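Local coordinates for protein S-adenosylmethionine-dependent methyltransferase (Clostridium acetobutylicum, PDB 1Y8C) that probably transfers a methyl group from S-adenosylmethionine to an acceptor that is not identified, at residues D11-R15 against V164-W168; F6-Y10 against F194-H198; I142-L148 against E200-K204. All blocks are in the same frame, centred on the assembly; numbering follows the deposited sequence.

Contact 1 of 3, residues D11-R15 against V164-W168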
loop_
_atom_site.group_PDB
_atom_site.type_symbol
_atom_site.label_atom_id
_atom_site.label_comp_id
_atom_site.label_asym_id
_atom_site.label_seq_id
_atom_site.Cartn_x
_atom_site.Cartn_y
_atom_site.Cartn_z
ATOM N N ASP A 11 -2.882 -3.299 10.810
ATOM C CA ASP A 11 -1.796 -2.362 10.550
ATOM C C ASP A 11 -0.962 -2.041 11.779
ATOM O O ASP A 11 0.234 -1.765 11.667
ATOM C CB ASP A 11 -2.343 -1.057 9.966
ATOM C CG ASP A 11 -2.658 -1.169 8.494
ATOM O OD1 ASP A 11 -2.066 -2.058 7.829
ATOM O OD2 ASP A 11 -3.476 -0.357 8.000
ATOM N N LYS A 12 -1.592 -2.064 12.949
ATOM C CA LYS A 12 -0.886 -1.767 14.192
ATOM C C LYS A 12 -0.108 -2.966 14.742
ATOM O O LYS A 12 0.950 -2.796 15.335
ATOM C CB LYS A 12 -1.869 -1.274 15.258
ATOM C CG LYS A 12 -1.264 -1.177 16.654
ATOM C CD LYS A 12 -2.326 -0.868 17.710
ATOM C CE LYS A 12 -1.742 -0.888 19.135
ATOM N NZ LYS A 12 -0.689 0.172 19.356
ATOM N N LEU A 13 -0.623 -4.172 14.536
ATOM C CA LEU A 13 0.049 -5.344 15.054
ATOM C C LEU A 13 0.915 -6.080 14.034
ATOM O O LEU A 13 2.068 -6.416 14.320
ATOM C CB LEU A 13 -0.977 -6.301 15.669
ATOM C CG LEU A 13 -1.880 -5.709 16.763
ATOM C CD1 LEU A 13 -2.850 -6.773 17.254
ATOM C CD2 LEU A 13 -1.048 -5.180 17.921
ATOM N N ILE A 14 0.388 -6.323 12.842
ATOM C CA ILE A 14 1.159 -7.045 11.840
ATOM C C ILE A 14 2.197 -6.167 11.143
ATOM O O ILE A 14 3.379 -6.514 11.103
ATOM C CB ILE A 14 0.232 -7.685 10.789
ATOM C CG1 ILE A 14 -0.911 -8.434 11.486
ATOM C CG2 ILE A 14 1.023 -8.636 9.922
ATOM C CD1 ILE A 14 -0.462 -9.457 12.520
ATOM N N ARG A 15 1.758 -5.034 10.597
ATOM C CA ARG A 15 2.668 -4.107 9.915
ATOM C C ARG A 15 3.633 -3.472 10.930
ATOM O O ARG A 15 4.849 -3.491 10.735
ATOM C CB ARG A 15 1.863 -3.024 9.177
ATOM C CG ARG A 15 0.919 -3.581 8.110
ATOM C CD ARG A 15 0.991 -2.781 6.816
ATOM N NE ARG A 15 0.855 -3.634 5.636
ATOM C CZ ARG A 15 -0.283 -4.191 5.225
ATOM N NH1 ARG A 15 -1.406 -3.988 5.893
ATOM N NH2 ARG A 15 -0.296 -4.961 4.148
ATOM N N VAL A 164 -7.315 -8.860 21.798
ATOM C CA VAL A 164 -7.007 -9.432 20.502
ATOM C C VAL A 164 -5.987 -10.544 20.665
ATOM O O VAL A 164 -4.958 -10.365 21.311
ATOM C CB VAL A 164 -6.431 -8.378 19.541
ATOM C CG1 VAL A 164 -6.047 -9.028 18.220
ATOM C CG2 VAL A 164 -7.457 -7.291 19.302
ATOM N N PHE A 165 -6.286 -11.695 20.076
ATOM C CA PHE A 165 -5.398 -12.851 20.125
ATOM C C PHE A 165 -5.122 -13.307 18.686
ATOM O O PHE A 165 -6.049 -13.387 17.875
ATOM C CB PHE A 165 -6.062 -13.993 20.898
ATOM C CG PHE A 165 -5.233 -15.234 20.953
ATOM C CD1 PHE A 165 -4.406 -15.487 22.041
ATOM C CD2 PHE A 165 -5.200 -16.107 19.866
ATOM C CE1 PHE A 165 -3.547 -16.588 22.041
ATOM C CE2 PHE A 165 -4.351 -17.206 19.851
ATOM C CZ PHE A 165 -3.519 -17.447 20.941
ATOM N N TYR A 166 -3.866 -13.612 18.369
ATOM C CA TYR A 166 -3.542 -14.058 17.022
ATOM C C TYR A 166 -2.323 -14.968 16.931
ATOM O O TYR A 166 -1.378 -14.834 17.701
ATOM C CB TYR A 166 -3.370 -12.845 16.081
ATOM C CG TYR A 166 -2.025 -12.133 16.114
ATOM C CD1 TYR A 166 -0.863 -12.777 15.683
ATOM C CD2 TYR A 166 -1.922 -10.799 16.538
ATOM C CE1 TYR A 166 0.368 -12.124 15.665
ATOM C CE2 TYR A 166 -0.686 -10.128 16.526
ATOM C CZ TYR A 166 0.459 -10.802 16.085
ATOM O OH TYR A 166 1.698 -10.179 16.050
ATOM N N TYR A 167 -2.369 -15.911 15.993
ATOM C CA TYR A 167 -1.268 -16.829 15.753
ATOM C C TYR A 167 -0.857 -16.570 14.312
ATOM O O TYR A 167 -1.668 -16.694 13.391
ATOM C CB TYR A 167 -1.715 -18.276 15.930
ATOM C CG TYR A 167 -0.694 -19.284 15.479
ATOM C CD1 TYR A 167 0.646 -19.158 15.835
ATOM C CD2 TYR A 167 -1.067 -20.381 14.716
ATOM C CE1 TYR A 167 1.591 -20.102 15.443
ATOM C CE2 TYR A 167 -0.130 -21.328 14.316
ATOM C CZ TYR A 167 1.198 -21.182 14.684
ATOM O OH TYR A 167 2.122 -22.126 14.287
ATOM N N TRP A 168 0.402 -16.205 14.120
ATOM C CA TRP A 168 0.912 -15.873 12.793
ATOM C C TRP A 168 2.039 -16.817 12.372
ATOM O O TRP A 168 3.069 -16.881 13.023
ATOM C CB TRP A 168 1.378 -14.405 12.832
ATOM C CG TRP A 168 2.087 -13.884 11.613
ATOM C CD1 TRP A 168 2.323 -14.557 10.447
ATOM C CD2 TRP A 168 2.683 -12.589 11.455
ATOM N NE1 TRP A 168 3.024 -13.768 9.578
ATOM C CE2 TRP A 168 3.254 -12.555 10.163
ATOM C CE3 TRP A 168 2.777 -11.455 12.269
ATOM C CZ2 TRP A 168 3.934 -11.422 9.671
ATOM C CZ3 TRP A 168 3.453 -10.327 11.779
ATOM C CH2 TRP A 168 4.015 -10.321 10.492
#

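Contact 2 of 3, residues F6-Y10 against F194-H198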
loop_
_atom_site.group_PDB
_atom_site.type_symbol
_atom_site.label_atom_id
_atom_site.label_comp_id
_atom_site.label_asym_id
_atom_site.label_seq_id
_atom_site.Cartn_x
_atom_site.Cartn_y
_atom_site.Cartn_z
ATOM N N PHE A 6 -10.836 -3.760 12.320
ATOM C CA PHE A 6 -9.905 -4.855 12.107
ATOM C C PHE A 6 -8.695 -4.378 11.289
ATOM O O PHE A 6 -7.553 -4.760 11.565
ATOM C CB PHE A 6 -10.612 -6.010 11.388
ATOM C CG PHE A 6 -9.720 -7.184 11.119
ATOM C CD1 PHE A 6 -9.241 -7.968 12.165
ATOM C CD2 PHE A 6 -9.296 -7.466 9.825
ATOM C CE1 PHE A 6 -8.352 -9.010 11.921
ATOM C CE2 PHE A 6 -8.411 -8.502 9.575
ATOM C CZ PHE A 6 -7.935 -9.275 10.624
ATOM N N ALA A 7 -8.949 -3.545 10.284
ATOM C CA ALA A 7 -7.876 -3.016 9.451
ATOM C C ALA A 7 -6.850 -2.252 10.302
ATOM O O ALA A 7 -5.642 -2.326 10.051
ATOM C CB ALA A 7 -8.452 -2.094 8.373
ATOM N N HIS A 8 -7.334 -1.507 11.294
ATOM C CA HIS A 8 -6.445 -0.752 12.171
ATOM C C HIS A 8 -5.641 -1.739 12.998
ATOM O O HIS A 8 -4.423 -1.616 13.123
ATOM C CB HIS A 8 -7.244 0.173 13.096
ATOM C CG HIS A 8 -7.898 1.319 12.386
ATOM N ND1 HIS A 8 -7.179 2.291 11.721
ATOM C CD2 HIS A 8 -9.202 1.649 12.230
ATOM C CE1 HIS A 8 -8.011 3.168 11.190
ATOM N NE2 HIS A 8 -9.246 2.801 11.484
ATOM N N ILE A 9 -6.331 -2.726 13.558
ATOM C CA ILE A 9 -5.666 -3.733 14.364
ATOM C C ILE A 9 -4.533 -4.370 13.563
ATOM O O ILE A 9 -3.408 -4.480 14.045
ATOM C CB ILE A 9 -6.656 -4.834 14.807
ATOM C CG1 ILE A 9 -7.766 -4.211 15.663
ATOM C CG2 ILE A 9 -5.912 -5.920 15.583
ATOM C CD1 ILE A 9 -8.885 -5.164 16.025
ATOM N N TYR A 10 -4.840 -4.769 12.333
ATOM C CA TYR A 10 -3.868 -5.409 11.452
ATOM C C TYR A 10 -2.644 -4.534 11.235
ATOM O O TYR A 10 -1.507 -4.970 11.433
ATOM C CB TYR A 10 -4.515 -5.719 10.092
ATOM C CG TYR A 10 -3.711 -6.656 9.208
ATOM C CD1 TYR A 10 -3.912 -8.032 9.255
ATOM C CD2 TYR A 10 -2.736 -6.164 8.342
ATOM C CE1 TYR A 10 -3.165 -8.901 8.462
ATOM C CE2 TYR A 10 -1.978 -7.021 7.550
ATOM C CZ TYR A 10 -2.199 -8.389 7.615
ATOM O OH TYR A 10 -1.445 -9.235 6.829
ATOM N N PHE A 194 -10.908 -14.442 12.516
ATOM C CA PHE A 194 -10.499 -13.815 11.262
ATOM C C PHE A 194 -9.277 -14.519 10.692
ATOM O O PHE A 194 -8.170 -14.297 11.164
ATOM C CB PHE A 194 -10.111 -12.345 11.462
ATOM C CG PHE A 194 -11.263 -11.426 11.713
ATOM C CD1 PHE A 194 -11.849 -11.353 12.973
ATOM C CD2 PHE A 194 -11.755 -10.618 10.692
ATOM C CE1 PHE A 194 -12.905 -10.479 13.215
ATOM C CE2 PHE A 194 -12.810 -9.745 10.923
ATOM C CZ PHE A 194 -13.390 -9.674 12.187
ATOM N N ASP A 195 -9.461 -15.358 9.681
ATOM C CA ASP A 195 -8.324 -16.045 9.080
ATOM C C ASP A 195 -7.806 -15.289 7.866
ATOM O O ASP A 195 -8.494 -15.208 6.860
ATOM C CB ASP A 195 -8.717 -17.459 8.654
ATOM C CG ASP A 195 -9.144 -18.320 9.820
ATOM O OD1 ASP A 195 -8.443 -18.301 10.856
ATOM O OD2 ASP A 195 -10.171 -19.028 9.698
ATOM N N GLU A 196 -6.598 -14.739 7.953
ATOM C CA GLU A 196 -6.013 -14.010 6.827
ATOM C C GLU A 196 -4.835 -14.785 6.266
ATOM O O GLU A 196 -3.967 -15.246 7.008
ATOM C CB GLU A 196 -5.524 -12.625 7.258
ATOM C CG GLU A 196 -6.614 -11.680 7.764
ATOM C CD GLU A 196 -7.448 -11.055 6.653
ATOM O OE1 GLU A 196 -6.884 -10.284 5.845
ATOM O OE2 GLU A 196 -8.668 -11.331 6.594
ATOM N N GLU A 197 -4.807 -14.927 4.948
ATOM C CA GLU A 197 -3.730 -15.636 4.280
ATOM C C GLU A 197 -3.274 -14.825 3.077
ATOM O O GLU A 197 -3.986 -14.716 2.082
ATOM C CB GLU A 197 -4.211 -17.019 3.849
ATOM C CG GLU A 197 -3.186 -17.805 3.056
ATOM C CD GLU A 197 -3.591 -19.258 2.837
ATOM O OE1 GLU A 197 -2.956 -19.926 1.981
ATOM O OE2 GLU A 197 -4.532 -19.737 3.523
ATOM N N HIS A 198 -2.087 -14.245 3.175
ATOM C CA HIS A 198 -1.566 -13.433 2.085
ATOM C C HIS A 198 -0.222 -13.975 1.601
ATOM O O HIS A 198 0.465 -14.703 2.315
ATOM C CB HIS A 198 -1.416 -11.977 2.545
ATOM C CG HIS A 198 -2.675 -11.388 3.104
ATOM N ND1 HIS A 198 -2.693 -10.625 4.253
ATOM C CD2 HIS A 198 -3.958 -11.455 2.676
ATOM C CE1 HIS A 198 -3.933 -10.249 4.509
ATOM N NE2 HIS A 198 -4.721 -10.738 3.569
#

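Contact 3 of 3, residues I142-L148 against E200-K204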
loop_
_atom_site.group_PDB
_atom_site.type_symbol
_atom_site.label_atom_id
_atom_site.label_comp_id
_atom_site.label_asym_id
_atom_site.label_seq_id
_atom_site.Cartn_x
_atom_site.Cartn_y
_atom_site.Cartn_z
ATOM N N ILE A 142 7.260 -0.806 -0.658
ATOM C CA ILE A 142 7.322 -2.253 -0.670
ATOM C C ILE A 142 8.059 -2.720 0.568
ATOM O O ILE A 142 8.787 -1.951 1.203
ATOM C CB ILE A 142 8.088 -2.783 -1.890
ATOM C CG1 ILE A 142 9.574 -2.422 -1.771
ATOM C CG2 ILE A 142 7.476 -2.220 -3.169
ATOM C CD1 ILE A 142 10.453 -3.066 -2.829
ATOM N N ASN A 143 7.841 -3.976 0.931
ATOM C CA ASN A 143 8.555 -4.533 2.057
ATOM C C ASN A 143 9.857 -4.916 1.393
ATOM O O ASN A 143 9.865 -5.410 0.259
ATOM C CB ASN A 143 7.845 -5.757 2.627
ATOM C CG ASN A 143 6.788 -5.385 3.660
ATOM O OD1 ASN A 143 7.004 -4.511 4.498
ATOM N ND2 ASN A 143 5.646 -6.056 3.612
ATOM N N SER A 144 10.957 -4.646 2.083
ATOM C CA SER A 144 12.277 -4.925 1.548
ATOM C C SER A 144 12.524 -6.415 1.449
ATOM O O SER A 144 11.870 -7.221 2.114
ATOM C CB SER A 144 13.332 -4.309 2.438
ATOM O OG SER A 144 13.341 -4.963 3.688
ATOM N N TYR A 145 13.479 -6.781 0.611
ATOM C CA TYR A 145 13.819 -8.179 0.427
ATOM C C TYR A 145 14.321 -8.756 1.748
ATOM O O TYR A 145 14.084 -9.917 2.052
ATOM C CB TYR A 145 14.912 -8.314 -0.631
ATOM C CG TYR A 145 15.218 -9.739 -0.974
ATOM C CD1 TYR A 145 14.529 -10.395 -2.003
ATOM C CD2 TYR A 145 16.155 -10.459 -0.237
ATOM C CE1 TYR A 145 14.767 -11.735 -2.286
ATOM C CE2 TYR A 145 16.398 -11.795 -0.508
ATOM C CZ TYR A 145 15.706 -12.429 -1.527
ATOM O OH TYR A 145 15.955 -13.756 -1.786
ATOM N N TYR A 146 15.013 -7.939 2.534
ATOM C CA TYR A 146 15.548 -8.408 3.799
ATOM C C TYR A 146 14.447 -8.662 4.805
ATOM O O TYR A 146 14.514 -9.609 5.582
ATOM C CB TYR A 146 16.520 -7.382 4.361
ATOM C CG TYR A 146 17.185 -7.807 5.646
ATOM C CD1 TYR A 146 18.243 -8.725 5.645
ATOM C CD2 TYR A 146 16.765 -7.280 6.869
ATOM C CE1 TYR A 146 18.868 -9.097 6.838
ATOM C CE2 TYR A 146 17.375 -7.649 8.060
ATOM C CZ TYR A 146 18.421 -8.547 8.040
ATOM O OH TYR A 146 19.032 -8.867 9.222
ATOM N N LYS A 147 13.432 -7.808 4.783
ATOM C CA LYS A 147 12.313 -7.915 5.706
ATOM C C LYS A 147 11.529 -9.213 5.500
ATOM O O LYS A 147 11.210 -9.914 6.460
ATOM C CB LYS A 147 11.401 -6.707 5.518
ATOM C CG LYS A 147 10.527 -6.379 6.695
ATOM C CD LYS A 147 9.210 -7.101 6.622
ATOM C CE LYS A 147 8.228 -6.501 7.611
ATOM N NZ LYS A 147 8.785 -6.521 8.993
ATOM N N LEU A 148 11.233 -9.550 4.250
ATOM C CA LEU A 148 10.474 -10.757 3.986
ATOM C C LEU A 148 11.302 -12.032 4.111
ATOM O O LEU A 148 10.819 -13.049 4.625
ATOM C CB LEU A 148 9.861 -10.687 2.592
ATOM C CG LEU A 148 9.039 -9.434 2.308
ATOM C CD1 LEU A 148 8.592 -9.462 0.856
ATOM C CD2 LEU A 148 7.838 -9.355 3.259
ATOM N N GLU A 200 3.328 -12.577 -0.397
ATOM C CA GLU A 200 4.095 -11.428 -0.890
ATOM C C GLU A 200 5.430 -11.894 -1.489
ATOM O O GLU A 200 6.067 -12.812 -0.971
ATOM C CB GLU A 200 4.361 -10.414 0.246
ATOM C CG GLU A 200 3.199 -9.441 0.526
ATOM C CD GLU A 200 3.559 -8.297 1.496
ATOM O OE1 GLU A 200 4.737 -7.859 1.522
ATOM O OE2 GLU A 200 2.648 -7.813 2.210
ATOM N N ARG A 201 5.845 -11.280 -2.592
ATOM C CA ARG A 201 7.108 -11.664 -3.193
ATOM C C ARG A 201 8.194 -10.724 -2.725
ATOM O O ARG A 201 7.971 -9.521 -2.573
ATOM C CB ARG A 201 7.058 -11.631 -4.722
ATOM C CG ARG A 201 8.055 -12.611 -5.313
ATOM C CD ARG A 201 8.814 -12.087 -6.507
ATOM N NE ARG A 201 8.227 -12.530 -7.770
ATOM C CZ ARG A 201 8.934 -12.780 -8.873
ATOM N NH1 ARG A 201 10.255 -12.637 -8.863
ATOM N NH2 ARG A 201 8.327 -13.168 -9.992
ATOM N N ALA A 202 9.378 -11.272 -2.497
ATOM C CA ALA A 202 10.486 -10.457 -2.048
ATOM C C ALA A 202 11.276 -9.978 -3.253
ATOM O O ALA A 202 12.119 -10.698 -3.783
ATOM C CB ALA A 202 11.368 -11.256 -1.108
ATOM N N TYR A 203 10.993 -8.751 -3.679
ATOM C CA TYR A 203 11.667 -8.151 -4.823
ATOM C C TYR A 203 12.923 -7.390 -4.411
ATOM O O TYR A 203 12.930 -6.684 -3.401
ATOM C CB TYR A 203 10.724 -7.184 -5.546
ATOM C CG TYR A 203 9.629 -7.842 -6.345
ATOM C CD1 TYR A 203 8.284 -7.660 -6.008
ATOM C CD2 TYR A 203 9.930 -8.618 -7.466
ATOM C CE1 TYR A 203 7.272 -8.234 -6.771
ATOM C CE2 TYR A 203 8.925 -9.190 -8.237
ATOM C CZ TYR A 203 7.602 -8.996 -7.886
ATOM O OH TYR A 203 6.607 -9.565 -8.651
ATOM N N LYS A 204 13.982 -7.529 -5.201
ATOM C CA LYS A 204 15.228 -6.826 -4.921
ATOM C C LYS A 204 15.165 -5.457 -5.577
ATOM O O LYS A 204 14.609 -5.314 -6.662
ATOM C CB LYS A 204 16.421 -7.616 -5.460
ATOM C CG LYS A 204 16.636 -8.937 -4.748
ATOM C CD LYS A 204 17.938 -9.591 -5.164
ATOM C CE LYS A 204 18.243 -10.812 -4.312
ATOM N NZ LYS A 204 19.549 -11.421 -4.702
#

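Contact 1 of 3, residues D11-R15 against V164-W168
I14 wedges its two branches between the aromatic side chains of Y166 and W168. Its CG2 methyl sits over one face of the indole, 3.8 Å from the centroid of the six-membered ring of W168, a close CH-pi contact. The longer branch lies over the tyrosine face: CD1 of I14 is 4.1 Å from the centroid of the Y166 ring, only 18° off the normal, although displaced toward the rim. The same CD1 also borders the indole, 3.8 Å from CE3 of W168. With CG2 anti to the backbone N and CG1 beside it (chi1 -48°), the two branches diverge, which lets one residue touch both rings. L13 adds the second half of the contact. Its CB approaches CE2 of Y166 at 3.9 Å, from an oblique direction, while its CD1 meets CG1 of V164 tip to tip at 4.0 Å. No hydrogen bond crosses between 11-15 and 164-168, so the join is wholly apolar. Behind it, on the helix, NH1 of R15 donates to OD1 of D11 at 2.8 Å, in the guanidinium plane; NE of R15 also pairs with D110, and OD2 of D11 bonds Y20. The end of helix 3-15 packs on the four-stranded antiparallel sheet, running 25° from strand 164-168 at an axis distance of 11.5 Å, with Y159 of strand 157-161 and I181 and F183 of strand 176-186 adding to the same apolar layer.

Contact 2 of 3, residues F6-Y10 against F194-H198
This is mixed helix-on-sheet packing between the N-terminal helix 3-15 and an edge strand, 191-201, of the antiparallel sheet, with an F6-F194 stack at one end and a Y10-H198 hydrogen bond at the other. The F6 and F194 rings form an offset stack, their centroids 4.3 Å apart and their planes only 12° from parallel. CD2 of F194 stands over the centre of the F6 ring, whereas CD1 of F6 falls toward the rim of F194, so the rings are displaced rather than centred on one another. CG of F6 is anti to its backbone N (chi1 180°), extending the ring from the helix toward the strand. E196 approaches a different part of this ring: its CG lies near the plane, at the edge, 4.0 Å from CZ of F6. Two residues apart along the strand, F194, E196 and H198 all face the helix, as expected of a beta strand, and they meet residues one helical turn apart; such packing places helix 3-15 against the small antiparallel sheet appended to the Rossmann-like methyltransferase fold. At the far end the contact becomes polar. ND1 of H198 donates to OH of Y10 over 3.2 Å, and the acceptor lies in the imidazole plane, but the N-H...O angle of 137° makes the bond bent. Y114 meets the H198 ring edge-to-face, while F183 of strand 176-186 does the same with F6.

Contact 3 of 3, residues I142-L148 against E200-K204
Y145 lies with one ring face beneath the side chain of K204 and its edge against the backbone of A202. CE of K204 is 4.1 Å from the ring centroid and 13° off the normal, an over-face CH-pi contact. The ammonium continues beyond it, with NZ 5.4 Å from the centroid, so any cation-pi attraction is weak at most; the lysine side chain also approaches a bound sulfate. At the ring edge the carbonyl oxygen of A202 lies in the ring plane, while CB of A202 comes 3.4 Å from CD1 of Y145 from the ring side opposite the lysine. CG of Y145 anti to the backbone N (chi1 -174°) lets the ring reach between K204 and A202, and the phenol oxygen at the far end is hydrogen-bonded to D175. L148, further along helix 145-152, packs on the other part of A202: its CD1 touches CA of A202 at 3.6 Å, while its CD2 approaches OE1 of E200. That same oxygen anchors the polar side of the contact. ND2 of N143 donates to the syn lone pair of E200 OE1 over 2.9 Å at 163°, and the amide and carboxylate are nearly coplanar. OE2 of E200 lies close to OD2 of D110, a like-charge neighbour. On the helix side, S144 is the N-cap: its OG accepts from K147 N at 3.0 Å. Strand 136-143 of the central Rossmann-like sheet thus passes through the S144 N-cap into helix 145-152, packed just where strand 191-201 leaves the antiparallel sheet and leads into helix 205-214.

Overall arrangement
Contacts 1 and 2 form one continuous interface: their centres are 7 Å apart, both use helix 3-15, and the antiparallel sheet receives both. Their segments also touch directly, NH1 of R15 lying 3.5 Å from CE2 of Y10. Contact 3 stands apart, its centre about 19 Å from each of the others, yet it shares strand 191-201 with contact 2 and joins the far end of that strand to the Rossmann-like core. D110 relates contacts 1 and 3, forming a salt bridge with R15 and lying close to E200. The bound sulfate lies about 3 Å from the K204 side chain of contact 3; it probably came from the crystallisation liquor.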